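Local coordinates for protein glutathione peroxidase (Hypocrea jecorina, PDB 6VPD) that probably reduces hydroperoxides to alcohols at the expense of reduced thioredoxin, as a peroxidase of the glutathione peroxidase family, at residues S45-K50 against V86-P91; G49-V54 against E185-P190; L138-P143 against G147-K152; K157-R162 against G168-T173. One frame throughout, in Å; residues are numbered along the deposited sequence.

Interaction 1. Residues S45-K50 against V86-P91; sequences SQYKGK and VVLGFP
Tyr-47, the residue that reaches across to Val-86 and Leu-88, sits in a tightly turning backbone whose shortest polar bond runs from Lys-48 N to Ser-45 O, 2.9 Å long, at the end of a 3-10 turn. Directly after it comes a type II turn from Tyr-47 to Lys-50, closed by Lys-50 N on Tyr-47 O at 3.1 Å; Gly-49, with its positive phi, takes the position in this turn where glycine is favoured. No hydrogen bond joins the two segments, and the contact itself is apolar. With CG anti to its own carbonyl carbon (chi1 -63°), the tyrosine ring is sent toward the strand, at about a right angle to the side chain of Val-86. Both valine methyls meet the CD1-CE1 part of the ring: CG1 lies 3.7 Å from Tyr-47 CD1, and CG2 lies 3.8 Å from Tyr-47 CE1. Leu-88, on the same side of the ring plane, meets its CE2 and OH end, its CD1 4.2 Å from Tyr-47 CE2, while its CD2 comes within 4.1 Å of the phenolic OH. Gln-46 bends its CG over the centre of the opposite face, 3.6 Å from the plane. Cutting Tyr-47 back to an alanine would probably uncover the methyls of Val-86 and Leu-88 and deprive Gln-46 CG of the surface it rests on. Strand 85-92, an outermost strand of the mixed sheet within this chain, runs parallel to strand 51-58, where Val-52 touches both Val-86 and Leu-88; the 45-50 loop, which leads into strand 51-58, thus packs against that strand's neighbour.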
loop_
_atom_site.group_PDB
_atom_site.type_symbol
_atom_site.label_atom_id
_atom_site.label_comp_id
_atom_site.label_asym_id
_atom_site.label_seq_id
_atom_site.Cartn_x
_atom_site.Cartn_y
_atom_site.Cartn_z
ATOM N N SER A 45 -2.145 -25.694 -15.634
ATOM C CA SER A 45 -2.388 -27.049 -15.162
ATOM C C SER A 45 -1.089 -27.807 -14.902
ATOM O O SER A 45 -1.096 -28.788 -14.153
ATOM C CB SER A 45 -3.214 -27.808 -16.183
ATOM O OG SER A 45 -2.420 -28.019 -17.347
ATOM N N GLN A 46 0.023 -27.389 -15.512
ATOM C CA GLN A 46 1.312 -28.006 -15.210
ATOM C C GLN A 46 1.674 -27.871 -13.740
ATOM O O GLN A 46 2.547 -28.604 -13.260
ATOM C CB GLN A 46 2.427 -27.377 -16.051
ATOM C CG GLN A 46 3.051 -26.138 -15.403
ATOM C CD GLN A 46 4.237 -25.577 -16.174
ATOM O OE1 GLN A 46 4.109 -25.187 -17.334
ATOM N NE2 GLN A 46 5.397 -25.526 -15.524
ATOM N N TYR A 47 1.040 -26.940 -13.022
ATOM C CA TYR A 47 1.234 -26.759 -11.591
ATOM C C TYR A 47 0.115 -27.376 -10.753
ATOM O O TYR A 47 0.058 -27.130 -9.543
ATOM C CB TYR A 47 1.354 -25.268 -11.264
ATOM C CG TYR A 47 2.540 -24.565 -11.895
ATOM C CD1 TYR A 47 3.832 -24.878 -11.504
ATOM C CD2 TYR A 47 2.368 -23.559 -12.845
ATOM C CE1 TYR A 47 4.936 -24.239 -12.054
ATOM C CE2 TYR A 47 3.483 -22.908 -13.413
ATOM C CZ TYR A 47 4.765 -23.265 -13.002
ATOM O OH TYR A 47 5.890 -22.651 -13.506
ATOM N N LYS A 48 -0.772 -28.167 -11.360
ATOM C CA LYS A 48 -1.930 -28.676 -10.631
ATOM C C LYS A 48 -1.502 -29.419 -9.364
ATOM O O LYS A 48 -0.473 -30.102 -9.338
ATOM C CB LYS A 48 -2.750 -29.593 -11.541
ATOM C CG LYS A 48 -4.050 -30.091 -10.924
ATOM C CD LYS A 48 -4.920 -30.821 -11.932
ATOM C CE LYS A 48 -5.556 -29.861 -12.926
ATOM N NZ LYS A 48 -6.519 -30.540 -13.865
ATOM N N GLY A 49 -2.283 -29.264 -8.298
ATOM C CA GLY A 49 -1.976 -29.943 -7.055
ATOM C C GLY A 49 -0.852 -29.335 -6.245
ATOM O O GLY A 49 -0.432 -29.941 -5.247
ATOM N N LYS A 50 -0.342 -28.167 -6.644
ATOM C CA LYS A 50 0.693 -27.455 -5.914
ATOM C C LYS A 50 0.115 -26.182 -5.314
ATOM O O LYS A 50 -0.987 -25.743 -5.658
ATOM C CB LYS A 50 1.879 -27.107 -6.819
ATOM C CG LYS A 50 2.294 -28.201 -7.784
ATOM C CD LYS A 50 3.006 -29.332 -7.073
ATOM C CE LYS A 50 3.810 -30.179 -8.051
ATOM N NZ LYS A 50 4.886 -29.370 -8.660
ATOM N N VAL A 86 5.264 -22.899 -5.835
ATOM C CA VAL A 86 5.807 -22.057 -6.896
ATOM C C VAL A 86 5.288 -20.627 -6.734
ATOM O O VAL A 86 4.134 -20.407 -6.347
ATOM C CB VAL A 86 5.464 -22.622 -8.291
ATOM C CG1 VAL A 86 4.010 -22.989 -8.377
ATOM C CG2 VAL A 86 5.809 -21.628 -9.376
ATOM N N VAL A 87 6.157 -19.659 -7.011
ATOM C CA VAL A 87 5.817 -18.244 -7.036
ATOM C C VAL A 87 5.790 -17.797 -8.494
ATOM O O VAL A 87 6.745 -18.044 -9.245
ATOM C CB VAL A 87 6.831 -17.420 -6.224
ATOM C CG1 VAL A 87 6.562 -15.916 -6.359
ATOM C CG2 VAL A 87 6.833 -17.868 -4.755
ATOM N N LEU A 88 4.689 -17.166 -8.900
ATOM C CA LEU A 88 4.531 -16.649 -10.256
ATOM C C LEU A 88 4.453 -15.132 -10.175
ATOM O O LEU A 88 3.469 -14.583 -9.659
ATOM C CB LEU A 88 3.286 -17.235 -10.934
ATOM C CG LEU A 88 3.281 -18.756 -11.114
ATOM C CD1 LEU A 88 2.109 -19.234 -11.990
ATOM C CD2 LEU A 88 4.597 -19.240 -11.699
ATOM N N GLY A 89 5.484 -14.451 -10.666
ATOM C CA GLY A 89 5.450 -12.999 -10.769
ATOM C C GLY A 89 4.947 -12.587 -12.142
ATOM O O GLY A 89 5.342 -13.157 -13.152
ATOM N N PHE A 90 4.064 -11.597 -12.168
ATOM C CA PHE A 90 3.516 -11.076 -13.422
ATOM C C PHE A 90 3.813 -9.591 -13.486
ATOM O O PHE A 90 3.208 -8.809 -12.722
ATOM C CB PHE A 90 2.008 -11.290 -13.551
ATOM C CG PHE A 90 1.585 -12.716 -13.660
ATOM C CD1 PHE A 90 1.522 -13.521 -12.531
ATOM C CD2 PHE A 90 1.196 -13.242 -14.881
ATOM C CE1 PHE A 90 1.114 -14.848 -12.631
ATOM C CE2 PHE A 90 0.780 -14.569 -14.995
ATOM C CZ PHE A 90 0.741 -15.372 -13.874
ATOM N N PRO A 91 4.691 -9.152 -14.372
ATOM C CA PRO A 91 4.994 -7.722 -14.469
ATOM C C PRO A 91 3.772 -6.917 -14.867
ATOM O O PRO A 91 2.901 -7.383 -15.609
ATOM C CB PRO A 91 6.073 -7.668 -15.550
ATOM C CG PRO A 91 6.650 -9.044 -15.578
ATOM C CD PRO A 91 5.536 -9.967 -15.254
#

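Interaction 2. Residues G49-V54 against E185-P190; sequences GKVVLV and EAIKQP
Val-51 meets Ala-186 and Ile-187 with every carbon of its side chain. Starting at the root, Val-51 CB lies 4.0 Å from Ile-187 CG1. From there the side chain forks. The CG1 branch, anti to the backbone N (chi1 176°), touches the methyl of the alanine, 3.8 Å from Ala-186 CB. The CG2 branch does more: it packs 3.7 Å from Ala-186 CB, lies equally far from Ile-187 CG1, and rests against the helix backbone at Ala-186 C, 3.6 Å away. The valine fork thus straddles the alanine methyl while the isoleucine closes in alongside. The small side chain of Ala-186 probably helps the helix come close; the CA atoms of Val-51 and Ile-187 are 6.2 Å apart. No hydrogen bond crosses the contact directly, but Arg-162 bridges it, with one guanidinium nitrogen bonded to Gly-49 O and another to Ile-187 O. Leu-159 of the adjacent strand also touches Val-51, extending the apolar surface under the helix. A C-terminal helix, here 176-188, laid against one face of the central sheet is characteristic of the thioredoxin fold, the fold of glutathione peroxidases.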
loop_
_atom_site.group_PDB
_atom_site.type_symbol
_atom_site.label_atom_id
_atom_site.label_comp_id
_atom_site.label_asym_id
_atom_site.label_seq_id
_atom_site.Cartn_x
_atom_site.Cartn_y
_atom_site.Cartn_z
ATOM N N GLY A 49 -2.283 -29.264 -8.298
ATOM C CA GLY A 49 -1.976 -29.943 -7.055
ATOM C C GLY A 49 -0.852 -29.335 -6.245
ATOM O O GLY A 49 -0.432 -29.941 -5.247
ATOM N N LYS A 50 -0.342 -28.167 -6.644
ATOM C CA LYS A 50 0.693 -27.455 -5.914
ATOM C C LYS A 50 0.115 -26.182 -5.314
ATOM O O LYS A 50 -0.987 -25.743 -5.658
ATOM C CB LYS A 50 1.879 -27.107 -6.819
ATOM C CG LYS A 50 2.294 -28.201 -7.784
ATOM C CD LYS A 50 3.006 -29.332 -7.073
ATOM C CE LYS A 50 3.810 -30.179 -8.051
ATOM N NZ LYS A 50 4.886 -29.370 -8.660
ATOM N N VAL A 51 0.882 -25.583 -4.406
ATOM C CA VAL A 51 0.516 -24.322 -3.773
ATOM C C VAL A 51 1.222 -23.218 -4.540
ATOM O O VAL A 51 2.444 -23.273 -4.724
ATOM C CB VAL A 51 0.900 -24.317 -2.280
ATOM C CG1 VAL A 51 0.608 -22.970 -1.634
ATOM C CG2 VAL A 51 0.159 -25.430 -1.550
ATOM N N VAL A 52 0.456 -22.238 -5.016
ATOM C CA VAL A 52 0.940 -21.192 -5.912
ATOM C C VAL A 52 0.687 -19.826 -5.275
ATOM O O VAL A 52 -0.414 -19.552 -4.777
ATOM C CB VAL A 52 0.261 -21.263 -7.297
ATOM C CG1 VAL A 52 0.912 -20.260 -8.249
ATOM C CG2 VAL A 52 0.303 -22.671 -7.873
ATOM N N LEU A 53 1.700 -18.967 -5.305
ATOM C CA LEU A 53 1.571 -17.598 -4.843
ATOM C C LEU A 53 1.716 -16.691 -6.056
ATOM O O LEU A 53 2.768 -16.682 -6.703
ATOM C CB LEU A 53 2.611 -17.271 -3.772
ATOM C CG LEU A 53 2.385 -15.848 -3.243
ATOM C CD1 LEU A 53 1.210 -15.776 -2.246
ATOM C CD2 LEU A 53 3.634 -15.240 -2.681
ATOM N N VAL A 54 0.657 -15.949 -6.372
ATOM C CA VAL A 54 0.594 -15.127 -7.570
ATOM C C VAL A 54 0.838 -13.706 -7.117
ATOM O O VAL A 54 0.223 -13.249 -6.150
ATOM C CB VAL A 54 -0.769 -15.259 -8.280
ATOM C CG1 VAL A 54 -0.878 -14.267 -9.414
ATOM C CG2 VAL A 54 -1.000 -16.678 -8.798
ATOM N N GLU A 185 0.515 -24.269 5.678
ATOM C CA GLU A 185 -0.770 -24.941 5.872
ATOM C C GLU A 185 -1.368 -25.408 4.545
ATOM O O GLU A 185 -1.887 -26.526 4.451
ATOM C CB GLU A 185 -1.745 -24.020 6.601
ATOM C CG GLU A 185 -3.143 -24.610 6.943
ATOM C CD GLU A 185 -3.190 -26.133 7.252
ATOM O OE1 GLU A 185 -3.377 -26.949 6.324
ATOM O OE2 GLU A 185 -3.044 -26.529 8.434
ATOM N N ALA A 186 -1.321 -24.567 3.503
ATOM C CA ALA A 186 -1.814 -25.044 2.217
ATOM C C ALA A 186 -1.012 -26.251 1.749
ATOM O O ALA A 186 -1.586 -27.175 1.163
ATOM C CB ALA A 186 -1.789 -23.938 1.167
ATOM N N ILE A 187 0.291 -26.296 2.068
ATOM C CA ILE A 187 1.145 -27.394 1.608
ATOM C C ILE A 187 0.821 -28.690 2.354
ATOM O O ILE A 187 0.752 -29.769 1.748
ATOM C CB ILE A 187 2.633 -27.011 1.748
ATOM C CG1 ILE A 187 3.018 -25.964 0.705
ATOM C CG2 ILE A 187 3.547 -28.251 1.634
ATOM C CD1 ILE A 187 4.393 -25.391 0.930
ATOM N N LYS A 188 0.630 -28.617 3.677
ATOM C CA LYS A 188 0.327 -29.837 4.425
ATOM C C LYS A 188 -1.038 -30.422 4.071
ATOM O O LYS A 188 -1.306 -31.573 4.421
ATOM C CB LYS A 188 0.388 -29.581 5.926
ATOM C CG LYS A 188 1.739 -29.155 6.460
ATOM C CD LYS A 188 1.607 -28.882 7.950
ATOM C CE LYS A 188 2.935 -28.961 8.643
ATOM N NZ LYS A 188 3.901 -28.028 7.999
ATOM N N GLN A 189 -1.891 -29.670 3.389
ATOM C CA GLN A 189 -3.210 -30.109 2.944
ATOM C C GLN A 189 -3.077 -30.974 1.692
ATOM O O GLN A 189 -2.332 -30.622 0.776
ATOM C CB GLN A 189 -4.103 -28.896 2.632
ATOM C CG GLN A 189 -4.785 -28.281 3.827
ATOM C CD GLN A 189 -5.884 -29.174 4.378
ATOM O OE1 GLN A 189 -6.625 -29.823 3.625
ATOM N NE2 GLN A 189 -5.992 -29.217 5.700
ATOM N N PRO A 190 -3.779 -32.096 1.609
ATOM C CA PRO A 190 -3.732 -32.879 0.371
ATOM C C PRO A 190 -4.558 -32.214 -0.718
ATOM O O PRO A 190 -5.518 -31.495 -0.439
ATOM C CB PRO A 190 -4.328 -34.229 0.783
ATOM C CG PRO A 190 -5.197 -33.917 1.949
ATOM C CD PRO A 190 -4.556 -32.768 2.669
#

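Interaction 3. Residues L138-P143 against G147-K152; sequences LKKEKP and GLERVK
The chain doubles back on itself here, Pro-143 CB packing 3.6 Å from Gly-147 O and the CA atoms of Pro-143 and Glu-149 coming to within 4.7 Å of each other. Glu-149 then reaches toward the last turn of the helix. Its CG, set anti to the backbone N (chi1 -176°), lies against Lys-139 CB, and the extended chain beyond carries the carboxylate to Lys-140. The lysine, bent at chi2, swings its amino group back for a salt bridge: Lys-140 NZ to Glu-149 OE1, 3.0 Å, received on the syn lone pair. CG, CD and CE of Lys-140 run by the same carboxylate, the two side chains meeting at a slant.

Lys-139 goes the other way: its CG passes Glu-149 O, its CD lies 4.2 Å from Val-151 CG2, and CE leads on to the amino group beside Arg-150. Its NZ comes to 3.2 Å from Arg-150 NH1, two donors with like charge and no bond between them. What holds that amino group is Val-126 O, with a weak bond to Asn-127 OD1, and the carboxylate of Glu-149 may soften the repulsion, its OE2 lying 5.2 Å from Lys-139 NZ. The contact fastens the C-terminal end of helix 133-141 to the loop that leads on to strand 157-160. Arg-169 of strand 166-170 bonds Lys-142 O and Glu-149 O, and Tyr-65 of the second subunit packs on Leu-148.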
loop_
_atom_site.group_PDB
_atom_site.type_symbol
_atom_site.label_atom_id
_atom_site.label_comp_id
_atom_site.label_asym_id
_atom_site.label_seq_id
_atom_site.Cartn_x
_atom_site.Cartn_y
_atom_site.Cartn_z
ATOM N N LEU A 138 -9.170 -14.028 -10.370
ATOM C CA LEU A 138 -8.591 -13.852 -9.035
ATOM C C LEU A 138 -9.304 -12.757 -8.242
ATOM O O LEU A 138 -9.523 -12.895 -7.037
ATOM C CB LEU A 138 -7.097 -13.517 -9.131
ATOM C CG LEU A 138 -6.119 -14.638 -9.499
ATOM C CD1 LEU A 138 -4.703 -14.114 -9.545
ATOM C CD2 LEU A 138 -6.212 -15.824 -8.566
ATOM N N LYS A 139 -9.682 -11.664 -8.908
ATOM C CA LYS A 139 -10.237 -10.513 -8.200
ATOM C C LYS A 139 -11.664 -10.778 -7.715
ATOM O O LYS A 139 -11.986 -10.475 -6.561
ATOM C CB LYS A 139 -10.154 -9.279 -9.107
ATOM C CG LYS A 139 -8.752 -8.611 -9.103
ATOM C CD LYS A 139 -8.355 -8.025 -10.453
ATOM C CE LYS A 139 -9.179 -6.838 -10.849
ATOM N NZ LYS A 139 -9.118 -6.634 -12.313
ATOM N N LYS A 140 -12.524 -11.349 -8.576
ATOM C CA LYS A 140 -13.855 -11.787 -8.160
ATOM C C LYS A 140 -13.781 -12.837 -7.066
ATOM O O LYS A 140 -14.551 -12.793 -6.100
ATOM C CB LYS A 140 -14.631 -12.376 -9.346
ATOM C CG LYS A 140 -15.036 -11.376 -10.419
ATOM C CD LYS A 140 -16.103 -10.427 -9.909
ATOM C CE LYS A 140 -16.450 -9.376 -10.939
ATOM N NZ LYS A 140 -17.309 -8.309 -10.360
ATOM N N GLU A 141 -12.881 -13.814 -7.215
ATOM C CA GLU A 141 -12.831 -14.939 -6.280
ATOM C C GLU A 141 -12.392 -14.522 -4.885
ATOM O O GLU A 141 -12.754 -15.175 -3.902
ATOM C CB GLU A 141 -11.906 -16.022 -6.815
ATOM C CG GLU A 141 -12.548 -16.796 -7.951
ATOM C CD GLU A 141 -13.856 -17.476 -7.531
ATOM O OE1 GLU A 141 -14.894 -17.263 -8.202
ATOM O OE2 GLU A 141 -13.846 -18.218 -6.515
ATOM N N LYS A 142 -11.605 -13.460 -4.767
ATOM C CA LYS A 142 -11.135 -12.996 -3.468
ATOM C C LYS A 142 -11.042 -11.479 -3.526
ATOM O O LYS A 142 -9.994 -10.913 -3.861
ATOM C CB LYS A 142 -9.799 -13.629 -3.099
ATOM C CG LYS A 142 -9.460 -13.501 -1.620
ATOM C CD LYS A 142 -10.045 -14.607 -0.784
ATOM C CE LYS A 142 -9.803 -14.310 0.682
ATOM N NZ LYS A 142 -10.716 -15.083 1.593
ATOM N N PRO A 143 -12.149 -10.791 -3.250
ATOM C CA PRO A 143 -12.127 -9.330 -3.250
ATOM C C PRO A 143 -11.191 -8.776 -2.196
ATOM O O PRO A 143 -10.997 -9.360 -1.128
ATOM C CB PRO A 143 -13.575 -8.974 -2.951
ATOM C CG PRO A 143 -14.313 -10.127 -3.541
ATOM C CD PRO A 143 -13.522 -11.305 -3.190
ATOM N N GLY A 147 -14.437 -5.299 -0.038
ATOM C CA GLY A 147 -15.000 -5.778 -1.266
ATOM C C GLY A 147 -14.393 -5.168 -2.503
ATOM O O GLY A 147 -14.730 -5.595 -3.614
ATOM N N LEU A 148 -13.522 -4.174 -2.351
ATOM C CA LEU A 148 -12.893 -3.561 -3.507
ATOM C C LEU A 148 -12.106 -4.606 -4.261
ATOM O O LEU A 148 -11.253 -5.288 -3.689
ATOM C CB LEU A 148 -11.971 -2.431 -3.081
ATOM C CG LEU A 148 -11.380 -1.669 -4.267
ATOM C CD1 LEU A 148 -12.337 -0.564 -4.775
ATOM C CD2 LEU A 148 -10.013 -1.129 -3.889
ATOM N N GLU A 149 -12.406 -4.736 -5.543
ATOM C CA GLU A 149 -11.895 -5.819 -6.362
ATOM C C GLU A 149 -10.581 -5.460 -7.065
ATOM O O GLU A 149 -9.711 -6.330 -7.216
ATOM C CB GLU A 149 -12.991 -6.220 -7.353
ATOM C CG GLU A 149 -12.644 -7.383 -8.215
ATOM C CD GLU A 149 -13.802 -7.866 -9.071
ATOM O OE1 GLU A 149 -14.961 -7.815 -8.582
ATOM O OE2 GLU A 149 -13.541 -8.288 -10.231
ATOM N N ARG A 150 -10.389 -4.189 -7.440
ATOM C CA ARG A 150 -9.141 -3.731 -8.055
ATOM C C ARG A 150 -7.911 -4.036 -7.203
ATOM O O ARG A 150 -7.933 -3.933 -5.971
ATOM C CB ARG A 150 -9.193 -2.219 -8.323
ATOM C CG ARG A 150 -10.155 -1.768 -9.446
ATOM C CD ARG A 150 -9.529 -2.067 -10.811
ATOM N NE ARG A 150 -10.467 -2.143 -11.932
ATOM C CZ ARG A 150 -11.211 -3.205 -12.221
ATOM N NH1 ARG A 150 -11.113 -4.296 -11.456
ATOM N NH2 ARG A 150 -12.009 -3.165 -13.288
ATOM N N VAL A 151 -6.825 -4.403 -7.891
ATOM C CA VAL A 151 -5.498 -4.375 -7.292
ATOM C C VAL A 151 -5.067 -2.929 -7.104
ATOM O O VAL A 151 -5.096 -2.123 -8.044
ATOM C CB VAL A 151 -4.504 -5.147 -8.165
ATOM C CG1 VAL A 151 -3.121 -5.102 -7.551
ATOM C CG2 VAL A 151 -4.980 -6.587 -8.334
ATOM N N LYS A 152 -4.661 -2.593 -5.887
ATOM C CA LYS A 152 -4.369 -1.204 -5.553
ATOM C C LYS A 152 -2.985 -0.787 -6.031
ATOM O O LYS A 152 -2.819 0.322 -6.546
ATOM C CB LYS A 152 -4.494 -0.993 -4.042
ATOM C CG LYS A 152 -5.811 -1.502 -3.467
ATOM C CD LYS A 152 -5.654 -2.026 -2.026
ATOM C CE LYS A 152 -6.571 -3.239 -1.764
ATOM N NZ LYS A 152 -6.362 -3.852 -0.412
#

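Interaction 4. Residues K157-R162 against G168-T173; sequences KFLIGR and GRWAST
Phe-158 CZ stands over one face of the Arg-169 guanidinium, 3.7 Å above its plane and offset toward the rim, while Arg-169 CG lies over a face of the phenyl ring. The two side chains run side by side in the same direction, with the flat groups inclined at 47° to each other, so this is a slanted overlap. Arg-169 CG is anti to the backbone N (chi1 175°) and the chain stays straight to NE, which lays Arg-169 CD 3.6 Å from Phe-158 CE2. The guanidinium is also held by a salt bridge from NE to Glu-156 and by bonds to Lys-142 O and Glu-149 O. A methionine in its place would probably leave Glu-156 without its charge partner and the carbonyls of Lys-142 and Glu-149 without their donor. On the other sheet face Trp-170 presents its edge: Leu-159 CB lies in the indole plane, 3.7 Å from Trp-170 CZ3. The indole also lies where a side chain on Gly-168 would go. Lys-157, bent at chi2 and chi4, brings its amino group alongside the carbonyls of Ala-171 and Ser-172, but its hydrogen bonds go to Phe-155 O and Thr-174 O.

The backbones are joined by hydrogen bonds, Lys-157 N to Trp-170 O at 3.1 Å, Trp-170 N to Lys-157 O at 3.0 Å and Leu-159 N to Gly-168 O at 2.9 Å. With strand directions 165° apart, this is the antiparallel beta hairpin that, followed by the C-terminal helix, completes a thioredoxin fold.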
loop_
_atom_site.group_PDB
_atom_site.type_symbol
_atom_site.label_atom_id
_atom_site.label_comp_id
_atom_site.label_asym_id
_atom_site.label_seq_id
_atom_site.Cartn_x
_atom_site.Cartn_y
_atom_site.Cartn_z
ATOM N N LYS A 157 -0.641 -9.964 -3.492
ATOM C CA LYS A 157 -0.392 -11.405 -3.561
ATOM C C LYS A 157 -1.703 -12.182 -3.452
ATOM O O LYS A 157 -2.570 -11.832 -2.645
ATOM C CB LYS A 157 0.550 -11.861 -2.434
ATOM C CG LYS A 157 1.857 -11.132 -2.364
ATOM C CD LYS A 157 1.831 -10.022 -1.326
ATOM C CE LYS A 157 3.242 -9.527 -1.023
ATOM N NZ LYS A 157 3.273 -8.060 -0.697
ATOM N N PHE A 158 -1.850 -13.235 -4.260
ATOM C CA PHE A 158 -2.915 -14.227 -4.101
ATOM C C PHE A 158 -2.309 -15.605 -3.875
ATOM O O PHE A 158 -1.359 -15.992 -4.558
ATOM C CB PHE A 158 -3.819 -14.341 -5.316
ATOM C CG PHE A 158 -4.500 -13.075 -5.711
ATOM C CD1 PHE A 158 -3.823 -12.098 -6.427
ATOM C CD2 PHE A 158 -5.863 -12.896 -5.448
ATOM C CE1 PHE A 158 -4.482 -10.937 -6.839
ATOM C CE2 PHE A 158 -6.529 -11.736 -5.852
ATOM C CZ PHE A 158 -5.833 -10.753 -6.538
ATOM N N LEU A 159 -2.887 -16.362 -2.949
ATOM C CA LEU A 159 -2.420 -17.698 -2.614
ATOM C C LEU A 159 -3.407 -18.733 -3.158
ATOM O O LEU A 159 -4.594 -18.692 -2.821
ATOM C CB LEU A 159 -2.260 -17.829 -1.104
ATOM C CG LEU A 159 -1.745 -19.167 -0.589
ATOM C CD1 LEU A 159 -0.387 -19.447 -1.203
ATOM C CD2 LEU A 159 -1.696 -19.166 0.947
ATOM N N ILE A 160 -2.907 -19.655 -3.993
ATOM C CA ILE A 160 -3.704 -20.721 -4.591
ATOM C C ILE A 160 -3.437 -22.018 -3.837
ATOM O O ILE A 160 -2.297 -22.498 -3.800
ATOM C CB ILE A 160 -3.387 -20.919 -6.087
ATOM C CG1 ILE A 160 -3.369 -19.601 -6.895
ATOM C CG2 ILE A 160 -4.378 -21.911 -6.661
ATOM C CD1 ILE A 160 -4.595 -18.762 -6.799
ATOM N N GLY A 161 -4.494 -22.620 -3.276
ATOM C CA GLY A 161 -4.363 -23.919 -2.648
ATOM C C GLY A 161 -4.236 -25.035 -3.673
ATOM O O GLY A 161 -4.451 -24.849 -4.869
ATOM N N ARG A 162 -3.870 -26.226 -3.184
ATOM C CA ARG A 162 -3.599 -27.349 -4.083
ATOM C C ARG A 162 -4.801 -27.674 -4.965
ATOM O O ARG A 162 -4.631 -28.188 -6.077
ATOM C CB ARG A 162 -3.191 -28.590 -3.286
ATOM C CG ARG A 162 -1.903 -28.466 -2.490
ATOM C CD ARG A 162 -1.484 -29.868 -2.056
ATOM N NE ARG A 162 -0.323 -29.903 -1.172
ATOM C CZ ARG A 162 0.913 -30.240 -1.558
ATOM N NH1 ARG A 162 1.164 -30.557 -2.828
ATOM N NH2 ARG A 162 1.909 -30.272 -0.675
ATOM N N GLY A 168 -6.237 -16.811 -0.246
ATOM C CA GLY A 168 -5.713 -15.646 0.451
ATOM C C GLY A 168 -5.368 -14.487 -0.465
ATOM O O GLY A 168 -4.882 -14.699 -1.574
ATOM N N ARG A 169 -5.626 -13.258 -0.034
ATOM C CA ARG A 169 -5.160 -12.080 -0.746
ATOM C C ARG A 169 -4.567 -11.101 0.253
ATOM O O ARG A 169 -5.180 -10.836 1.290
ATOM C CB ARG A 169 -6.302 -11.430 -1.510
ATOM C CG ARG A 169 -5.939 -10.121 -2.184
ATOM C CD ARG A 169 -7.110 -9.635 -3.011
ATOM N NE ARG A 169 -6.842 -8.368 -3.650
ATOM C CZ ARG A 169 -7.621 -7.837 -4.590
ATOM N NH1 ARG A 169 -8.722 -8.476 -5.005
ATOM N NH2 ARG A 169 -7.287 -6.655 -5.111
ATOM N N TRP A 170 -3.382 -10.570 -0.042
ATOM C CA TRP A 170 -2.703 -9.654 0.868
ATOM C C TRP A 170 -2.281 -8.402 0.128
ATOM O O TRP A 170 -1.847 -8.468 -1.022
ATOM C CB TRP A 170 -1.476 -10.294 1.517
ATOM C CG TRP A 170 -1.825 -11.371 2.479
ATOM C CD1 TRP A 170 -1.969 -11.252 3.830
ATOM C CD2 TRP A 170 -2.083 -12.746 2.164
ATOM N NE1 TRP A 170 -2.303 -12.469 4.373
ATOM C CE2 TRP A 170 -2.387 -13.399 3.369
ATOM C CE3 TRP A 170 -2.092 -13.481 0.979
ATOM C CZ2 TRP A 170 -2.681 -14.756 3.424
ATOM C CZ3 TRP A 170 -2.397 -14.826 1.036
ATOM C CH2 TRP A 170 -2.688 -15.449 2.246
ATOM N N ALA A 171 -2.385 -7.262 0.799
ATOM C CA ALA A 171 -2.048 -6.001 0.157
ATOM C C ALA A 171 -0.539 -5.888 -0.037
ATOM O O ALA A 171 0.252 -6.660 0.512
ATOM C CB ALA A 171 -2.570 -4.831 0.977
ATOM N N SER A 172 -0.139 -4.902 -0.844
ATOM C CA SER A 172 1.288 -4.684 -1.102
ATOM C C SER A 172 2.068 -4.404 0.177
ATOM O O SER A 172 3.273 -4.676 0.239
ATOM C CB SER A 172 1.472 -3.527 -2.083
ATOM O OG SER A 172 0.948 -2.314 -1.562
ATOM N N THR A 173 1.403 -3.860 1.197
ATOM C CA THR A 173 2.027 -3.501 2.461
ATOM C C THR A 173 2.242 -4.700 3.379
ATOM O O THR A 173 2.956 -4.579 4.382
ATOM C CB THR A 173 1.160 -2.456 3.174
ATOM O OG1 THR A 173 -0.127 -3.025 3.473
ATOM C CG2 THR A 173 0.969 -1.215 2.287
#

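Interactions 1, 2 and 4 all involve the mixed four-stranded sheet, ordered 85-92, 51-58, 157-160, 166-170. Interactions 1 and 2 share Gly-49 and Lys-50, their centres about 10 Å apart. Interactions 3 and 4 follow in series, and both are nested inside the long loop that interaction 2 closes between strand 51-58 and the C-terminal helix. Interaction 3 is farthest out, its centre about 19 Å from that of interaction 1 and on the opposite side of the chain's centre; Arg-169 ties it to interaction 4, and Val-54 of interaction 2 touches its Leu-138. Arg-162 links 1, 2 and 4. Together they join early and late parts of the thioredoxin fold, away from the predicted catalytic Cys-61.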